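Local coordinates for probable E3 ubiquitin-protein ligase HERC1 (Homo sapiens, PDB 4QT6) that probably transfers ubiquitin to target proteins as a HECT-type E3 ligase, its SPRY domain, the part modelled here, likely serving in protein recognition, at residues Val46-Gly51 with Pro147-Lys152; Gly54-Val59 with Leu77-Ser82; Leu108-Arg113 with Ala134-Cys139. One frame throughout, in Å; residues are numbered along the deposited sequence. Where two conformers were deposited one is given.

Contact 1: residues Val46-Gly51 with Pro147-Lys152; sequences VKENRG and PGEKVK
K47 and K150 face each other as an antiparallel hydrogen-bonded pair, joining neighbouring strands 38-47 and 150-154 in the seven-stranded sheet of the SPRY sandwich. K47 N donates to K150 O at 3.1 Å, and K150 N returns a bond of 3.0 Å to K47 O, both nearly straight. V46 N also reaches K150 O, but this bond is weak, bent to 129° at the hydrogen. With V46 and K47 both facing K150, the strand carries a classic beta bulge, and one carbonyl oxygen takes two amides.

Beyond the bulge the carboxylate of E48 lies across the CG methylene of E149, with E48 OE1 3.5 Å from E149 CG and the two carboxylate planes turned 72° apart. E149 folds at its second torsion (chi2 89°), which turns OE2 toward a water shared with N49 OD1. E48 OE1 takes the hydroxyl of T55 and the amide of G54, while E149 bonds to S144 and H20. E48 OE2 uses its anti lone pair for N49 N, 2.7 Å away. A second water lies between N49 OD1 and P147 O.

Packing takes over on the strand side. V46 turns CB and both methyls against the CB atoms of K150 and K152; CG2 lies 3.9 Å from K152 CB. K150 and K47 meet through their CB atoms, after which their chains diverge: K150 runs out extended to a salt bridge with E13, whereas K47 bends back until NZ gives a hydrogen bond to E48 O from above the carbonyl plane.

Two like charges this close, E48 OE1 and E149 OE2 being 4.4 Å apart, would tend to raise the proton affinity of one acid; the donors gathered round them probably offset this where strand 38-47 ends and strand 150-154 begins.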
ATOM      1  N   VAL A  46       0.577  12.186   0.322  1.00 20.46           N
ATOM      2  CA  VAL A  46       0.158  13.573   0.069  1.00 21.13           C
ATOM      3  C   VAL A  46      -0.277  14.267   1.361  1.00 21.08           C
ATOM      4  O   VAL A  46       0.063  15.442   1.606  1.00 21.07           O
ATOM      5  CB  VAL A  46      -0.967  13.631  -0.986  1.00 20.73           C
ATOM      6  CG1 VAL A  46      -1.547  15.026  -1.080  1.00 20.73           C
ATOM      7  CG2 VAL A  46      -0.455  13.219  -2.366  1.00 20.08           C
ATOM      8  N   LYS A  47      -1.091  13.575   2.141  1.00 21.49           N
ATOM      9  CA  LYS A  47      -1.697  14.131   3.341  1.00 22.41           C
ATOM     10  C   LYS A  47      -1.791  13.036   4.398  1.00 23.15           C
ATOM     11  O   LYS A  47      -2.336  11.951   4.153  1.00 22.38           O
ATOM     12  CB  LYS A  47      -3.080  14.710   3.020  1.00 23.72           C
ATOM     13  CG  LYS A  47      -3.817  15.336   4.202  1.00 26.98           C
ATOM     14  CD  LYS A  47      -3.063  16.517   4.780  1.00 31.80           C
ATOM     15  CE  LYS A  47      -3.719  17.057   6.055  1.00 34.51           C
ATOM     16  NZ  LYS A  47      -3.615  16.137   7.233  1.00 36.34           N
ATOM     17  N   GLU A  48      -1.247  13.335   5.578  1.00 22.10           N
ATOM     18  CA  GLU A  48      -1.367  12.475   6.735  1.00 22.06           C
ATOM     19  C   GLU A  48      -1.355  13.325   8.013  1.00 24.27           C
ATOM     20  O   GLU A  48      -1.134  14.534   7.948  1.00 26.22           O
ATOM     21  CB  GLU A  48      -0.228  11.435   6.762  1.00 21.82           C
ATOM     22  CG  GLU A  48      -0.685  10.009   6.419  1.00 22.06           C
ATOM     23  CD  GLU A  48      -1.499   9.365   7.530  1.00 23.16           C
ATOM     24  OE1 GLU A  48      -1.833   8.158   7.425  1.00 21.10           O
ATOM     25  OE2 GLU A  48      -1.820  10.061   8.533  1.00 22.60           O
ATOM     26  N   ASN A  49      -1.620  12.669   9.136  1.00 26.26           N
ATOM     27  CA  ASN A  49      -1.432  13.251  10.484  1.00 28.59           C
ATOM     28  C   ASN A  49      -0.091  12.799  11.014  1.00 28.11           C
ATOM     29  O   ASN A  49       0.062  11.655  11.432  1.00 27.36           O
ATOM     30  CB  ASN A  49      -2.561  12.806  11.401  1.00 29.80           C
ATOM     31  CG  ASN A  49      -3.911  13.213  10.879  1.00 31.29           C
ATOM     32  OD1 ASN A  49      -4.728  12.376  10.478  1.00 35.36           O
ATOM     33  ND2 ASN A  49      -4.144  14.514  10.836  1.00 32.70           N
ATOM     34  N   ARG A  50       0.895  13.687  10.944  1.00 29.56           N
ATOM     35  CA  ARG A  50       2.254  13.354  11.342  1.00 31.25           C
ATOM     36  C   ARG A  50       2.270  12.884  12.792  1.00 32.87           C
ATOM     37  O   ARG A  50       1.658  13.513  13.669  1.00 33.94           O
ATOM     38  CB  ARG A  50       3.183  14.551  11.175  1.00 33.33           C
ATOM     39  CG  ARG A  50       3.464  14.929   9.727  0.60 33.87           C
ATOM     40  CD  ARG A  50       3.981  16.357   9.636  0.60 34.33           C
ATOM     41  NE  ARG A  50       3.894  16.915   8.288  0.60 34.02           N
ATOM     42  CZ  ARG A  50       4.739  16.655   7.287  0.60 34.34           C
ATOM     43  NH1 ARG A  50       5.757  15.804   7.440  0.60 34.68           N
ATOM     44  NH2 ARG A  50       4.559  17.250   6.112  0.60 34.62           N
ATOM     45  N   GLY A  51       2.938  11.763  13.030  1.00 33.60           N
ATOM     46  CA  GLY A  51       2.995  11.165  14.370  1.00 33.64           C
ATOM     47  C   GLY A  51       1.763  10.402  14.822  1.00 32.66           C
ATOM     48  O   GLY A  51       1.727   9.904  15.940  1.00 34.59           O
ATOM     49  N   PRO A 147     -12.118  10.537   7.854  1.00 30.71           N
ATOM     50  CA  PRO A 147     -11.596  10.805   6.519  1.00 29.01           C
ATOM     51  C   PRO A 147     -10.358  11.701   6.490  1.00 28.05           C
ATOM     52  O   PRO A 147     -10.022  12.359   7.484  1.00 29.65           O
ATOM     53  CB  PRO A 147     -12.746  11.524   5.824  1.00 30.51           C
ATOM     54  CG  PRO A 147     -13.607  12.055   6.917  1.00 32.18           C
ATOM     55  CD  PRO A 147     -13.450  11.130   8.067  1.00 31.52           C
ATOM     56  N   GLY A 148      -9.696  11.733   5.337  1.00 25.21           N
ATOM     57  CA  GLY A 148      -8.769  12.819   5.025  1.00 24.52           C
ATOM     58  C   GLY A 148      -7.397  12.520   4.482  1.00 24.27           C
ATOM     59  O   GLY A 148      -6.776  13.383   3.839  1.00 24.12           O
ATOM     60  N   GLU A 149      -6.878  11.337   4.782  1.00 21.82           N
ATOM     61  CA  GLU A 149      -5.539  10.996   4.322  1.00 20.64           C
ATOM     62  C   GLU A 149      -5.566  10.911   2.809  1.00 19.67           C
ATOM     63  O   GLU A 149      -6.601  10.594   2.240  1.00 20.68           O
ATOM     64  CB  GLU A 149      -5.068   9.653   4.861  1.00 20.81           C
ATOM     65  CG  GLU A 149      -4.922   9.528   6.373  1.00 22.04           C
ATOM     66  CD  GLU A 149      -6.191   9.081   7.058  1.00 21.74           C
ATOM     67  OE1 GLU A 149      -7.254   9.025   6.420  1.00 21.74           O
ATOM     68  OE2 GLU A 149      -6.126   8.785   8.260  1.00 23.71           O
ATOM     69  N   LYS A 150      -4.426  11.177   2.173  1.00 18.69           N
ATOM     70  CA  LYS A 150      -4.309  11.107   0.713  1.00 19.61           C
ATOM     71  C   LYS A 150      -2.984  10.497   0.288  1.00 18.88           C
ATOM     72  O   LYS A 150      -1.929  10.873   0.805  1.00 19.18           O
ATOM     73  CB  LYS A 150      -4.435  12.497   0.064  1.00 20.83           C
ATOM     74  CG  LYS A 150      -5.760  13.189   0.283  1.00 21.42           C
ATOM     75  CD  LYS A 150      -5.806  14.457  -0.553  1.00 22.88           C
ATOM     76  CE  LYS A 150      -7.058  15.265  -0.222  1.00 24.07           C
ATOM     77  NZ  LYS A 150      -7.480  16.188  -1.306  1.00 28.21           N
ATOM     78  N   VAL A 151      -3.039   9.547  -0.639  1.00 17.77           N
ATOM     79  CA  VAL A 151      -1.829   8.890  -1.173  1.00 17.47           C
ATOM     80  C   VAL A 151      -1.865   8.930  -2.690  1.00 17.39           C
ATOM     81  O   VAL A 151      -2.883   8.585  -3.305  1.00 17.73           O
ATOM     82  CB  VAL A 151      -1.741   7.416  -0.690  1.00 17.42           C
ATOM     83  CG1 VAL A 151      -0.501   6.703  -1.236  1.00 17.07           C
ATOM     84  CG2 VAL A 151      -1.751   7.353   0.832  1.00 18.97           C
ATOM     85  N   LYS A 152      -0.741   9.300  -3.292  1.00 16.22           N
ATOM     86  CA  LYS A 152      -0.586   9.318  -4.728  1.00 16.98           C
ATOM     87  C   LYS A 152       0.178   8.083  -5.202  1.00 17.41           C
ATOM     88  O   LYS A 152       1.198   7.721  -4.607  1.00 18.32           O
ATOM     89  CB  LYS A 152       0.180  10.579  -5.136  1.00 17.68           C
ATOM     90  CG  LYS A 152       0.408  10.727  -6.627  1.00 18.37           C
ATOM     91  CD  LYS A 152       0.996  12.081  -6.973  1.00 18.78           C
ATOM     92  CE  LYS A 152       1.265  12.174  -8.462  1.00 20.51           C
ATOM     93  NZ  LYS A 152       1.566  13.556  -8.927  1.00 19.85           N
TER
HETATM   94  O   HOH W   1      -4.259   9.627  10.029  1.00 27.12           O
HETATM   95  O   HOH W   2      -7.041  13.114   8.368  1.00 38.41           O

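Contact 2: residues Gly54-Val59 with Leu77-Ser82; sequences GTCVGV and LYRAYS. With ARF (formamide), chain B; ARF (formamide), chain C; ARF (formamide), chain G.
T55 O accepts from A80 N at 2.9 Å, with the N-H pointing almost straight at it and lying nearly along the C=O axis. The same oxygen takes a proton from a water, which in turn accepts from Y81 N and thus carries the ladder one residue past its last direct bond. Further in, V57 and Y78 form a hydrogen-bonded pair: V57 N gives to Y78 O, and Y78 N to V57 O, the latter in the carbonyl plane but bent to 138° at the hydrogen. The CA of C56 leans on Y78 O at 3.1 Å, a CA-H...O contact. C56 and R79, in turn, form a non-hydrogen-bonded pair, with C56 SG lying 3.8 Å from R79 CB.

The polar side-chain ends find their partners in other parts of the domain and in bound formamide. T55 OG1 bonds to E48. The hydroxyl of Y78 is held by S96 O and also receives the N-H of a formamide, whose N is 2.9 Å from Y78 OH. R79 runs extended from CG to NE, and this stretch carries its guanidinium to Y143 through NE, to Y86 through NH1, and, through NH2, to the oxygen of a second formamide at 3.0 Å (177° at the hydrogen). That formamide lies against one face of the Y81 ring, its carbon 3.3 Å above the plane and offset toward the rim. N52, E53 and Y143 complete its pocket. A third formamide sits beside G54.

Apolar contacts are few: C56 CB against L77 CB, and V57 CG2 obliquely toward the Y78 ring. Strand 55-60 lies between 137-142 and 75-79, with 84-86 beyond; V57 turns to F43 of the facing sheet of the SPRY sandwich, and Y78 stacks on F117.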
ATOM      1  N   GLY A  54      -2.427   6.790   9.782  1.00 22.35           N
ATOM      2  CA  GLY A  54      -3.497   5.814   9.662  1.00 22.35           C
ATOM      3  C   GLY A  54      -3.467   5.042   8.349  1.00 21.26           C
ATOM      4  O   GLY A  54      -4.442   4.437   7.978  1.00 21.29           O
ATOM      5  N   THR A  55      -2.331   5.091   7.663  1.00 20.55           N
ATOM      6  CA  THR A  55      -2.151   4.497   6.327  1.00 19.75           C
ATOM      7  C   THR A  55      -1.253   3.272   6.344  1.00 19.57           C
ATOM      8  O   THR A  55      -0.221   3.258   7.042  1.00 19.44           O
ATOM      9  CB  THR A  55      -1.474   5.529   5.423  1.00 20.36           C
ATOM     10  OG1 THR A  55      -2.319   6.677   5.320  1.00 20.10           O
ATOM     11  CG2 THR A  55      -1.178   4.973   4.020  1.00 20.62           C
ATOM     12  N   CYS A  56      -1.599   2.297   5.505  1.00 18.64           N
ATOM     13  CA  CYS A  56      -0.661   1.250   5.085  1.00 18.16           C
ATOM     14  C   CYS A  56      -0.623   1.240   3.568  1.00 17.79           C
ATOM     15  O   CYS A  56      -1.626   1.563   2.939  1.00 17.32           O
ATOM     16  CB  CYS A  56      -1.098  -0.132   5.516  1.00 19.36           C
ATOM     17  SG  CYS A  56      -1.200  -0.389   7.310  1.00 21.12           S
ATOM     18  N   VAL A  57       0.514   0.862   2.990  1.00 17.99           N
ATOM     19  CA  VAL A  57       0.626   0.697   1.531  1.00 17.72           C
ATOM     20  C   VAL A  57       1.104  -0.690   1.215  1.00 17.42           C
ATOM     21  O   VAL A  57       1.692  -1.344   2.055  1.00 17.70           O
ATOM     22  CB  VAL A  57       1.567   1.739   0.906  1.00 16.81           C
ATOM     23  CG1 VAL A  57       1.116   3.138   1.309  1.00 18.72           C
ATOM     24  CG2 VAL A  57       3.044   1.520   1.287  1.00 17.31           C
ATOM     25  N   GLY A  58       0.840  -1.166   0.011  1.00 16.62           N
ATOM     26  CA  GLY A  58       1.354  -2.470  -0.357  1.00 16.39           C
ATOM     27  C   GLY A  58       0.686  -2.999  -1.595  1.00 15.32           C
ATOM     28  O   GLY A  58       0.512  -2.260  -2.571  1.00 14.96           O
ATOM     29  N   VAL A  59       0.358  -4.288  -1.572  1.00 16.21           N
ATOM     30  CA  VAL A  59      -0.352  -4.939  -2.674  1.00 16.47           C
ATOM     31  C   VAL A  59      -1.500  -5.797  -2.138  1.00 17.06           C
ATOM     32  O   VAL A  59      -1.484  -6.200  -0.967  1.00 18.17           O
ATOM     33  CB  VAL A  59       0.597  -5.802  -3.539  1.00 16.48           C
ATOM     34  CG1 VAL A  59       1.571  -4.912  -4.295  1.00 16.50           C
ATOM     35  CG2 VAL A  59       1.334  -6.831  -2.691  1.00 17.58           C
ATOM     36  N   LEU A  77       1.052  -5.555   3.584  1.00 18.13           N
ATOM     37  CA  LEU A  77       0.963  -4.148   3.946  1.00 18.01           C
ATOM     38  C   LEU A  77       2.134  -3.661   4.766  1.00 18.67           C
ATOM     39  O   LEU A  77       2.726  -4.404   5.559  1.00 19.80           O
ATOM     40  CB  LEU A  77      -0.325  -3.879   4.707  1.00 18.83           C
ATOM     41  CG  LEU A  77      -1.612  -4.118   3.949  1.00 18.61           C
ATOM     42  CD1 LEU A  77      -2.813  -4.037   4.885  1.00 19.12           C
ATOM     43  CD2 LEU A  77      -1.754  -3.133   2.793  1.00 18.84           C
ATOM     44  N   TYR A  78       2.413  -2.375   4.613  1.00 18.11           N
ATOM     45  CA  TYR A  78       3.519  -1.670   5.250  1.00 19.13           C
ATOM     46  C   TYR A  78       2.918  -0.405   5.876  1.00 20.61           C
ATOM     47  O   TYR A  78       2.308   0.444   5.205  1.00 20.48           O
ATOM     48  CB  TYR A  78       4.612  -1.402   4.187  1.00 18.20           C
ATOM     49  CG  TYR A  78       5.809  -0.556   4.525  1.00 18.97           C
ATOM     50  CD1 TYR A  78       6.347  -0.545   5.804  1.00 19.36           C
ATOM     51  CD2 TYR A  78       6.484   0.152   3.521  1.00 19.30           C
ATOM     52  CE1 TYR A  78       7.461   0.236   6.092  1.00 20.89           C
ATOM     53  CE2 TYR A  78       7.605   0.919   3.801  1.00 21.12           C
ATOM     54  CZ  TYR A  78       8.100   0.941   5.090  1.00 21.08           C
ATOM     55  OH  TYR A  78       9.215   1.724   5.354  1.00 21.98           O
ATOM     56  N   ARG A  79       3.058  -0.315   7.197  1.00 21.54           N
ATOM     57  CA  ARG A  79       2.344   0.675   8.014  1.00 21.55           C
ATOM     58  C   ARG A  79       3.165   1.944   8.276  1.00 21.88           C
ATOM     59  O   ARG A  79       4.302   1.876   8.794  1.00 21.93           O
ATOM     60  CB  ARG A  79       1.948  -0.004   9.331  1.00 22.32           C
ATOM     61  CG  ARG A  79       1.189   0.843  10.324  1.00 22.33           C
ATOM     62  CD  ARG A  79       0.796  -0.019  11.516  1.00 23.98           C
ATOM     63  NE  ARG A  79       0.280   0.755  12.639  1.00 24.95           N
ATOM     64  CZ  ARG A  79       0.308   0.352  13.913  1.00 27.05           C
ATOM     65  NH1 ARG A  79       0.844  -0.830  14.246  1.00 27.59           N
ATOM     66  NH2 ARG A  79      -0.193   1.143  14.856  1.00 27.39           N
ATOM     67  N   ALA A  80       2.582   3.106   7.941  1.00 20.05           N
ATOM     68  CA  ALA A  80       3.270   4.375   8.028  1.00 21.62           C
ATOM     69  C   ALA A  80       3.728   4.671   9.455  1.00 21.96           C
ATOM     70  O   ALA A  80       4.880   5.041   9.682  1.00 22.74           O
ATOM     71  CB  ALA A  80       2.368   5.486   7.529  1.00 21.14           C
ATOM     72  N   TYR A  81       2.816   4.489  10.397  1.00 23.63           N
ATOM     73  CA  TYR A  81       3.018   4.969  11.770  1.00 25.15           C
ATOM     74  C   TYR A  81       4.239   4.351  12.449  1.00 26.57           C
ATOM     75  O   TYR A  81       4.966   5.049  13.141  1.00 26.64           O
ATOM     76  CB  TYR A  81       1.774   4.686  12.604  1.00 25.57           C
ATOM     77  CG  TYR A  81       1.966   4.967  14.076  1.00 27.88           C
ATOM     78  CD1 TYR A  81       2.032   6.264  14.533  1.00 29.51           C
ATOM     79  CD2 TYR A  81       2.131   3.937  14.986  1.00 29.26           C
ATOM     80  CE1 TYR A  81       2.233   6.539  15.875  1.00 31.86           C
ATOM     81  CE2 TYR A  81       2.329   4.199  16.339  1.00 31.19           C
ATOM     82  CZ  TYR A  81       2.367   5.509  16.770  1.00 32.31           C
ATOM     83  OH  TYR A  81       2.563   5.809  18.114  1.00 35.21           O
ATOM     84  N   SER A  82       4.429   3.054  12.243  1.00 25.33           N
ATOM     85  CA  SER A  82       5.434   2.255  12.941  1.00 27.22           C
ATOM     86  C   SER A  82       6.481   1.575  12.060  1.00 26.54           C
ATOM     87  O   SER A  82       7.464   1.014  12.569  1.00 28.22           O
ATOM     88  CB  SER A  82       4.697   1.165  13.705  1.00 27.22           C
ATOM     89  OG  SER A  82       3.926   0.356  12.817  1.00 26.28           O
TER
HETATM   90  N   ARF B2201      -1.407   6.009  14.602  1.00 29.08           N
HETATM   91  C   ARF B2201      -1.229   4.748  14.990  1.00 29.52           C
HETATM   92  O   ARF B2201      -1.286   3.831  14.184  1.00 27.79           O
HETATM   93  N   ARF C2202      11.612   0.818   4.001  0.50 24.39           N
HETATM   94  C   ARF C2202      12.843   0.677   4.507  0.50 25.80           C
HETATM   95  O   ARF C2202      13.035   0.889   5.698  0.50 25.66           O
HETATM   96  N   ARF G2206      -4.929   8.183  12.443  1.00 44.92           N
HETATM   97  C   ARF G2206      -4.727   7.028  13.092  1.00 47.26           C
HETATM   98  O   ARF G2206      -5.671   6.291  13.344  1.00 48.26           O
HETATM   99  O   HOH W   3      -0.027   4.244   9.643  1.00 22.72           O

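Contact 3: residues Leu108-Arg113 with Ala134-Cys139; sequences LDMEAR and AELYPC
M110 brings its methyl over one face of the flat peptide that joins A134 to E135. The methyl carbon, CE, stands 3.3 Å from A134 O and 3.8 Å from A134 C, so the group rests on the carbonyl half of the peptide. Selenomethionine was built here, and its chain bends at both chi2 (-75°) and chi3 (-75°). These two turns fold the end of the side chain across to the opposite segment, leaving SE beside L136, 4.1 Å from CD1.

L136 is the common partner. Its CD1 touches SE of M110 and CD1 of L108, while its CB meets L108 CD2 at 3.9 Å. L108 therefore spreads its two methyls over different parts of L136, the two side chains crossing at about a right angle. No hydrogen bond passes between the segments; their backbones run well apart, with CA of L108 and CA of L136 separated by 8.7 Å, and the gap is bridged by the side chains of L108 and M110, which end on L136 and on the A134 carbonyl.

The turn that presents M110 is tied within itself. D109 OD1 takes A112 N at 3.0 Å, from above the carboxylate plane, giving an Asx motif just where strand 103-109 ends, and R113 N makes a weak bond back to D109 O.

V34 touches both L108 and M110, and its backbone bonds to L136, so the loop carrying it runs alongside the contact. W41 of strand 38-47 borders L108 and P138. The contact joins the end of strand 103-109 in one sheet to the residues leading into strand 137-142 in the other.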
ATOM      1  N   LEU A 108       7.489  -5.351  -6.619  1.00 19.61           N
ATOM      2  CA  LEU A 108       6.724  -6.577  -6.632  1.00 19.43           C
ATOM      3  C   LEU A 108       7.355  -7.509  -7.649  1.00 20.49           C
ATOM      4  O   LEU A 108       7.244  -7.302  -8.865  1.00 19.17           O
ATOM      5  CB  LEU A 108       5.254  -6.306  -6.977  1.00 19.51           C
ATOM      6  CG  LEU A 108       4.383  -7.535  -7.128  1.00 19.46           C
ATOM      7  CD1 LEU A 108       4.331  -8.342  -5.823  1.00 20.29           C
ATOM      8  CD2 LEU A 108       3.000  -7.133  -7.622  1.00 21.11           C
ATOM      9  N   ASP A 109       8.011  -8.549  -7.138  1.00 20.57           N
ATOM     10  CA  ASP A 109       8.752  -9.498  -7.974  1.00 22.66           C
ATOM     11  C   ASP A 109       7.984 -10.815  -7.994  1.00 23.14           C
ATOM     12  O   ASP A 109       8.074 -11.620  -7.062  1.00 24.52           O
ATOM     13  CB  ASP A 109      10.174  -9.661  -7.424  1.00 22.84           C
ATOM     14  CG  ASP A 109      11.078 -10.460  -8.355  1.00 23.54           C
ATOM     15  OD1 ASP A 109      10.543 -11.230  -9.163  1.00 25.42           O
ATOM     16  OD2 ASP A 109      12.309 -10.290  -8.269  1.00 28.32           O
HETATM   17  N   MSE A 110       7.202 -11.012  -9.047  1.00 24.71           N
HETATM   18  CA  MSE A 110       6.305 -12.164  -9.133  1.00 26.39           C
HETATM   19  C   MSE A 110       7.032 -13.422  -9.538  1.00 29.21           C
HETATM   20  O   MSE A 110       6.480 -14.529  -9.425  1.00 33.62           O
HETATM   21  CB  MSE A 110       5.162 -11.918 -10.092  1.00 26.89           C
HETATM   22  CG  MSE A 110       4.374 -10.650  -9.815  1.00 28.03           C
HETATM   23 SE   MSE A 110       3.235 -10.981  -8.248  1.00 29.98          SE
HETATM   24  CE  MSE A 110       1.910 -12.085  -9.197  1.00 29.87           C
ATOM     25  N   GLU A 111       8.238 -13.267 -10.071  1.00 27.28           N
ATOM     26  CA  GLU A 111       9.083 -14.412 -10.422  0.50 27.89           C
ATOM     27  C   GLU A 111       9.711 -14.985  -9.149  1.00 27.76           C
ATOM     28  O   GLU A 111       9.553 -16.166  -8.858  1.00 29.36           O
ATOM     29  CB  GLU A 111      10.146 -13.991 -11.449  0.50 28.07           C
ATOM     30  CG  GLU A 111      11.144 -15.077 -11.833  0.50 27.98           C
ATOM     31  CD  GLU A 111      10.501 -16.316 -12.423  0.50 29.69           C
ATOM     32  OE1 GLU A 111      11.169 -17.375 -12.431  0.50 30.27           O
ATOM     33  OE2 GLU A 111       9.335 -16.247 -12.864  0.50 27.97           O
ATOM     34  N   ALA A 112      10.391 -14.141  -8.379  1.00 27.00           N
ATOM     35  CA  ALA A 112      10.992 -14.529  -7.088  1.00 27.32           C
ATOM     36  C   ALA A 112       9.988 -14.631  -5.949  1.00 27.87           C
ATOM     37  O   ALA A 112      10.339 -15.154  -4.891  1.00 28.25           O
ATOM     38  CB  ALA A 112      12.086 -13.567  -6.685  1.00 28.22           C
ATOM     39  N   ARG A 113       8.769 -14.122  -6.157  1.00 24.80           N
ATOM     40  CA  ARG A 113       7.692 -14.150  -5.139  1.00 25.39           C
ATOM     41  C   ARG A 113       8.088 -13.341  -3.902  1.00 25.17           C
ATOM     42  O   ARG A 113       7.975 -13.789  -2.743  1.00 24.93           O
ATOM     43  CB  ARG A 113       7.251 -15.598  -4.816  1.00 27.09           C
ATOM     44  CG  ARG A 113       6.836 -16.388  -6.054  1.00 28.90           C
ATOM     45  CD  ARG A 113       6.339 -17.808  -5.757  1.00 30.06           C
ATOM     46  N   ALA A 134      -1.648 -15.113  -7.650  1.00 19.07           N
ATOM     47  CA  ALA A 134      -1.444 -15.122  -9.073  1.00 19.09           C
ATOM     48  C   ALA A 134      -1.458 -13.725  -9.662  1.00 19.49           C
ATOM     49  O   ALA A 134      -0.750 -13.471 -10.647  1.00 19.86           O
ATOM     50  CB  ALA A 134      -2.499 -15.957  -9.759  1.00 20.89           C
ATOM     51  N   GLU A 135      -2.300 -12.855  -9.112  1.00 18.30           N
ATOM     52  CA  GLU A 135      -2.405 -11.489  -9.614  1.00 18.21           C
ATOM     53  C   GLU A 135      -2.508 -10.536  -8.433  1.00 18.22           C
ATOM     54  O   GLU A 135      -3.288 -10.764  -7.503  1.00 18.02           O
ATOM     55  CB  GLU A 135      -3.620 -11.339 -10.515  1.00 18.08           C
ATOM     56  CG  GLU A 135      -3.798  -9.934 -11.088  1.00 18.98           C
ATOM     57  CD  GLU A 135      -4.599  -9.866 -12.363  1.00 21.44           C
ATOM     58  OE1 GLU A 135      -5.301 -10.826 -12.714  1.00 23.02           O
ATOM     59  OE2 GLU A 135      -4.500  -8.815 -13.050  1.00 25.03           O
ATOM     60  N   LEU A 136      -1.731  -9.463  -8.476  1.00 17.63           N
ATOM     61  CA  LEU A 136      -1.678  -8.508  -7.367  1.00 18.00           C
ATOM     62  C   LEU A 136      -1.770  -7.091  -7.872  1.00 17.57           C
ATOM     63  O   LEU A 136      -1.293  -6.766  -8.971  1.00 18.10           O
ATOM     64  CB  LEU A 136      -0.425  -8.678  -6.502  1.00 19.06           C
ATOM     65  CG  LEU A 136      -0.447  -9.939  -5.630  1.00 19.31           C
ATOM     66  CD1 LEU A 136       0.919 -10.190  -4.996  1.00 19.78           C
ATOM     67  CD2 LEU A 136      -1.516  -9.804  -4.557  1.00 20.68           C
ATOM     68  N   TYR A 137      -2.419  -6.254  -7.067  1.00 15.98           N
ATOM     69  CA  TYR A 137      -2.598  -4.844  -7.415  1.00 16.44           C
ATOM     70  C   TYR A 137      -1.947  -3.993  -6.356  1.00 16.10           C
ATOM     71  O   TYR A 137      -2.154  -4.215  -5.176  1.00 16.54           O
ATOM     72  CB  TYR A 137      -4.079  -4.459  -7.457  1.00 16.64           C
ATOM     73  CG  TYR A 137      -4.898  -5.237  -8.431  1.00 16.51           C
ATOM     74  CD1 TYR A 137      -5.331  -6.542  -8.130  1.00 18.62           C
ATOM     75  CD2 TYR A 137      -5.256  -4.695  -9.647  1.00 17.78           C
ATOM     76  CE1 TYR A 137      -6.072  -7.266  -9.042  1.00 19.31           C
ATOM     77  CE2 TYR A 137      -6.001  -5.430 -10.558  1.00 19.66           C
ATOM     78  CZ  TYR A 137      -6.412  -6.700 -10.232  1.00 19.92           C
ATOM     79  OH  TYR A 137      -7.165  -7.400 -11.161  1.00 23.42           O
ATOM     80  N   PRO A 138      -1.191  -2.968  -6.763  1.00 15.75           N
ATOM     81  CA  PRO A 138      -0.832  -1.912  -5.801  1.00 14.89           C
ATOM     82  C   PRO A 138      -2.046  -1.419  -5.021  1.00 15.22           C
ATOM     83  O   PRO A 138      -3.140  -1.303  -5.589  1.00 16.09           O
ATOM     84  CB  PRO A 138      -0.255  -0.810  -6.696  1.00 15.02           C
ATOM     85  CG  PRO A 138       0.278  -1.545  -7.875  1.00 15.19           C
ATOM     86  CD  PRO A 138      -0.660  -2.689  -8.118  1.00 15.01           C
ATOM     87  N   CYS A 139      -1.882  -1.188  -3.725  1.00 14.86           N
ATOM     88  CA  CYS A 139      -2.998  -0.761  -2.869  1.00 15.59           C
ATOM     89  C   CYS A 139      -2.586   0.109  -1.726  1.00 15.45           C
ATOM     90  O   CYS A 139      -1.440   0.142  -1.329  1.00 15.57           O
ATOM     91  CB  CYS A 139      -3.753  -1.954  -2.292  1.00 16.76           C
ATOM     92  SG  CYS A 139      -2.881  -2.873  -1.024  1.00 17.37           S
TER

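Overall arrangement
Contact 2 is the core piece: its touching residues are almost all buried and its centre lies about 6 Å from that of the chain, while contacts 1 and 3 lie on opposite sides of the chain's centre, only partly buried. Contact 1 joins neighbouring strands of the seven-stranded sheet and contact 2 neighbours in the six-stranded one, so both are ladders of backbone bonds; contact 3 spans the two sheets and relies on apolar side chains. E48 links 46-51 to 54-59 through T55 and G54, and the backbone bond from C139 N to G58 O (2.9 Å) ties contact 3 to contact 2. Contact 1 adds two acids and several lysines; bound formamides gather at contact 2.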